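Mannuronan C5-epimerase (PDB 4NK6) converts beta-D-mannuronate to alpha-L-guluronate within the alginate polymer and belongs to a periplasmic complex that guides the chain to export. Local coordinates at residues Y249-R254 with P273-H278. Residues are numbered along the deposited sequence; the frame is centred on the assembly and turned at random.
Sequences YCYETR and PHDRSH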
ATOM      1  N   TYR A 249       1.506   2.156   0.764  1.00 30.29           N
ATOM      2  CA  TYR A 249       0.873   3.354   0.235  1.00 27.46           C
ATOM      3  C   TYR A 249       1.520   3.710  -1.087  1.00 33.66           C
ATOM      4  O   TYR A 249       2.724   3.517  -1.263  1.00 30.85           O
ATOM      5  CB  TYR A 249       1.048   4.525   1.219  1.00 28.99           C
ATOM      6  CG  TYR A 249       0.651   5.880   0.659  1.00 32.29           C
ATOM      7  CD1 TYR A 249      -0.666   6.325   0.728  1.00 30.83           C
ATOM      8  CD2 TYR A 249       1.592   6.716   0.069  1.00 30.72           C
ATOM      9  CE1 TYR A 249      -1.040   7.563   0.219  1.00 30.72           C
ATOM     10  CE2 TYR A 249       1.226   7.960  -0.445  1.00 33.82           C
ATOM     11  CZ  TYR A 249      -0.090   8.374  -0.362  1.00 34.82           C
ATOM     12  OH  TYR A 249      -0.459   9.601  -0.869  1.00 37.39           O
ATOM     13  N   CYS A 250       0.732   4.233  -2.018  1.00 29.40           N
ATOM     14  CA  CYS A 250       1.325   4.842  -3.200  1.00 33.13           C
ATOM     15  C   CYS A 250       0.546   6.051  -3.722  1.00 33.60           C
ATOM     16  O   CYS A 250      -0.626   6.245  -3.397  1.00 29.52           O
ATOM     17  CB  CYS A 250       1.591   3.815  -4.311  1.00 34.92           C
ATOM     18  SG  CYS A 250       0.125   3.102  -5.079  1.00 32.66           S
ATOM     19  N   TYR A 251       1.224   6.858  -4.529  1.00 29.96           N
ATOM     20  CA  TYR A 251       0.684   8.100  -5.065  1.00 28.82           C
ATOM     21  C   TYR A 251       1.212   8.255  -6.480  1.00 34.92           C
ATOM     22  O   TYR A 251       2.431   8.220  -6.688  1.00 37.91           O
ATOM     23  CB  TYR A 251       1.165   9.277  -4.198  1.00 28.25           C
ATOM     24  CG  TYR A 251       0.947  10.667  -4.786  1.00 30.86           C
ATOM     25  CD1 TYR A 251       1.913  11.265  -5.592  1.00 33.21           C
ATOM     26  CD2 TYR A 251      -0.206  11.392  -4.503  1.00 32.93           C
ATOM     27  CE1 TYR A 251       1.729  12.536  -6.122  1.00 32.80           C
ATOM     28  CE2 TYR A 251      -0.407  12.670  -5.030  1.00 32.61           C
ATOM     29  CZ  TYR A 251       0.569  13.233  -5.837  1.00 36.97           C
ATOM     30  OH  TYR A 251       0.384  14.493  -6.360  1.00 36.42           O
ATOM     31  N   GLU A 252       0.304   8.428  -7.437  1.00 33.49           N
ATOM     32  CA  GLU A 252       0.654   8.541  -8.850  1.00 36.56           C
ATOM     33  C   GLU A 252       1.718   7.517  -9.271  1.00 38.12           C
ATOM     34  O   GLU A 252       2.756   7.865  -9.838  1.00 40.93           O
ATOM     35  CB  GLU A 252       1.073   9.977  -9.179  1.00 35.98           C
ATOM     36  CG  GLU A 252      -0.098  10.950  -9.135  1.00 35.79           C
ATOM     37  CD  GLU A 252       0.274  12.348  -9.583  1.00 43.67           C
ATOM     38  OE1 GLU A 252       1.389  12.522 -10.118  1.00 41.30           O
ATOM     39  OE2 GLU A 252      -0.549  13.274  -9.396  1.00 41.12           O
ATOM     40  N   THR A 253       1.437   6.252  -8.969  1.00 38.87           N
ATOM     41  CA  THR A 253       2.369   5.150  -9.180  1.00 36.22           C
ATOM     42  C   THR A 253       1.842   4.262 -10.294  1.00 38.95           C
ATOM     43  O   THR A 253       0.628   4.116 -10.448  1.00 39.28           O
ATOM     44  CB  THR A 253       2.536   4.355  -7.866  1.00 36.68           C
ATOM     45  OG1 THR A 253       3.249   5.160  -6.922  1.00 34.47           O
ATOM     46  CG2 THR A 253       3.292   3.046  -8.073  1.00 34.76           C
ATOM     47  N   ARG A 254       2.737   3.687 -11.094  1.00 35.42           N
ATOM     48  CA  ARG A 254       2.297   2.859 -12.211  1.00 34.26           C
ATOM     49  C   ARG A 254       2.744   1.406 -12.095  1.00 40.63           C
ATOM     50  O   ARG A 254       3.866   1.120 -11.673  1.00 41.17           O
ATOM     51  CB  ARG A 254       2.783   3.439 -13.541  1.00 39.08           C
ATOM     52  CG  ARG A 254       4.289   3.363 -13.723  1.00 47.64           C
ATOM     53  CD  ARG A 254       4.713   3.700 -15.143  1.00 52.73           C
ATOM     54  NE  ARG A 254       6.149   3.505 -15.325  1.00 61.01           N
ATOM     55  CZ  ARG A 254       6.711   2.361 -15.712  1.00 61.40           C
ATOM     56  NH1 ARG A 254       5.961   1.291 -15.968  1.00 51.13           N
ATOM     57  NH2 ARG A 254       8.028   2.286 -15.846  1.00 61.21           N
ATOM     58  N   PRO A 273      -3.326   1.905  -1.951  1.00 25.41           N
ATOM     59  CA  PRO A 273      -2.915   2.662  -3.144  1.00 30.03           C
ATOM     60  C   PRO A 273      -3.784   3.905  -3.339  1.00 31.16           C
ATOM     61  O   PRO A 273      -4.972   3.849  -3.054  1.00 31.73           O
ATOM     62  CB  PRO A 273      -3.178   1.677  -4.285  1.00 31.35           C
ATOM     63  CG  PRO A 273      -3.168   0.319  -3.642  1.00 28.35           C
ATOM     64  CD  PRO A 273      -3.816   0.560  -2.309  1.00 27.13           C
ATOM     65  N   HIS A 274      -3.210   4.997  -3.841  1.00 31.01           N
ATOM     66  CA  HIS A 274      -3.907   6.279  -3.830  1.00 27.98           C
ATOM     67  C   HIS A 274      -3.619   7.115  -5.065  1.00 34.31           C
ATOM     68  O   HIS A 274      -2.622   6.904  -5.769  1.00 28.49           O
ATOM     69  CB  HIS A 274      -3.457   7.102  -2.606  1.00 29.18           C
ATOM     70  CG  HIS A 274      -4.558   7.425  -1.639  1.00 31.76           C
ATOM     71  ND1 HIS A 274      -5.309   8.579  -1.723  1.00 37.04           N
ATOM     72  CD2 HIS A 274      -5.020   6.754  -0.556  1.00 32.66           C
ATOM     73  CE1 HIS A 274      -6.194   8.601  -0.741  1.00 34.88           C
ATOM     74  NE2 HIS A 274      -6.038   7.508  -0.016  1.00 35.98           N
ATOM     75  N   ASP A 275      -4.499   8.084  -5.296  1.00 29.49           N
ATOM     76  CA  ASP A 275      -4.200   9.261  -6.112  1.00 29.54           C
ATOM     77  C   ASP A 275      -3.651   8.991  -7.506  1.00 32.79           C
ATOM     78  O   ASP A 275      -2.465   9.210  -7.770  1.00 35.39           O
ATOM     79  CB  ASP A 275      -3.245  10.194  -5.359  1.00 30.89           C
ATOM     80  CG  ASP A 275      -3.917  10.910  -4.188  1.00 38.25           C
ATOM     81  OD1 ASP A 275      -5.058  10.563  -3.820  1.00 39.90           O
ATOM     82  OD2 ASP A 275      -3.295  11.819  -3.624  1.00 48.03           O
ATOM     83  N   ARG A 276      -4.526   8.535  -8.395  1.00 35.06           N
ATOM     84  CA  ARG A 276      -4.205   8.401  -9.810  1.00 32.09           C
ATOM     85  C   ARG A 276      -3.088   7.386 -10.080  1.00 30.83           C
ATOM     86  O   ARG A 276      -2.365   7.495 -11.055  1.00 33.71           O
ATOM     87  CB  ARG A 276      -3.893   9.780 -10.424  1.00 39.13           C
ATOM     88  CG  ARG A 276      -5.036  10.801 -10.240  1.00 34.67           C
ATOM     89  CD  ARG A 276      -4.603  12.259 -10.509  1.00 34.30           C
ATOM     90  NE  ARG A 276      -3.573  12.708  -9.566  1.00 37.88           N
ATOM     91  CZ  ARG A 276      -3.807  13.054  -8.299  1.00 40.19           C
ATOM     92  NH1 ARG A 276      -2.810  13.452  -7.517  1.00 38.53           N
ATOM     93  NH2 ARG A 276      -5.038  13.017  -7.808  1.00 36.44           N
ATOM     94  N   SER A 277      -2.948   6.400  -9.205  1.00 31.32           N
ATOM     95  CA  SER A 277      -2.103   5.258  -9.513  1.00 33.18           C
ATOM     96  C   SER A 277      -2.905   4.368 -10.469  1.00 35.54           C
ATOM     97  O   SER A 277      -4.135   4.455 -10.514  1.00 34.49           O
ATOM     98  CB  SER A 277      -1.726   4.509  -8.230  1.00 36.53           C
ATOM     99  OG  SER A 277      -0.974   5.339  -7.343  1.00 33.89           O
ATOM    100  N   HIS A 278      -2.229   3.522 -11.242  1.00 34.43           N
ATOM    101  CA  HIS A 278      -2.921   2.743 -12.261  1.00 34.92           C
ATOM    102  C   HIS A 278      -2.121   1.517 -12.711  1.00 36.95           C
ATOM    103  O   HIS A 278      -0.891   1.518 -12.669  1.00 37.16           O
ATOM    104  CB  HIS A 278      -3.202   3.639 -13.467  1.00 32.92           C
ATOM    105  CG  HIS A 278      -1.969   4.279 -14.024  1.00 41.61           C
ATOM    106  ND1 HIS A 278      -1.219   3.700 -15.026  1.00 42.16           N
ATOM    107  CD2 HIS A 278      -1.329   5.426 -13.690  1.00 39.46           C
ATOM    108  CE1 HIS A 278      -0.183   4.474 -15.301  1.00 43.22           C
ATOM    109  NE2 HIS A 278      -0.226   5.528 -14.505  1.00 40.01           N
TER
HETATM  110  O   HOH W   1      -2.777  10.637  -0.842  1.00 46.39           O
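Glu-252 and Arg-276 run side by side out of the turns that follow two strands neighbouring each other in the parallel sheet, and a salt bridge joins them. Both NE and NH1 of Arg-276 reach the same carboxylate oxygen; OE2 of Glu-252 lies 2.9 Å from NH1, within the guanidinium plane, and is met on its anti side. A bend at chi3 (-63°) turns the guanidinium back toward Glu-252. Closer to the backbone, Glu-252 N donates to Asp-275 O over 2.9 Å. Cys-250 and Pro-273 point to the face of the sheet opposite that of Tyr-251 and His-274, with Cys-250 SG 3.7 Å from Pro-273 CB. The hydroxyl of Ser-277 links the turns, accepting from Thr-253 N (3.0 Å) while donating to His-274 O. His-278 N donates to Thr-253 O (3.0 Å); its imidazole CE1 packs against Arg-254 CB (3.6 Å), and NE2 is hydrogen-bonded to Glu-231. Asp-275 fixes the ring of His-274, the inferred proton acceptor, through a nearly straight ND1 to OD1 bond; the same OD1 also forms a salt bridge with Arg-300. Contacts between equivalent turns of adjacent coils build the right-handed parallel beta-helix: strand 246-251 lies between strands 215-217 and 269-274, and strand 296-299 follows beyond.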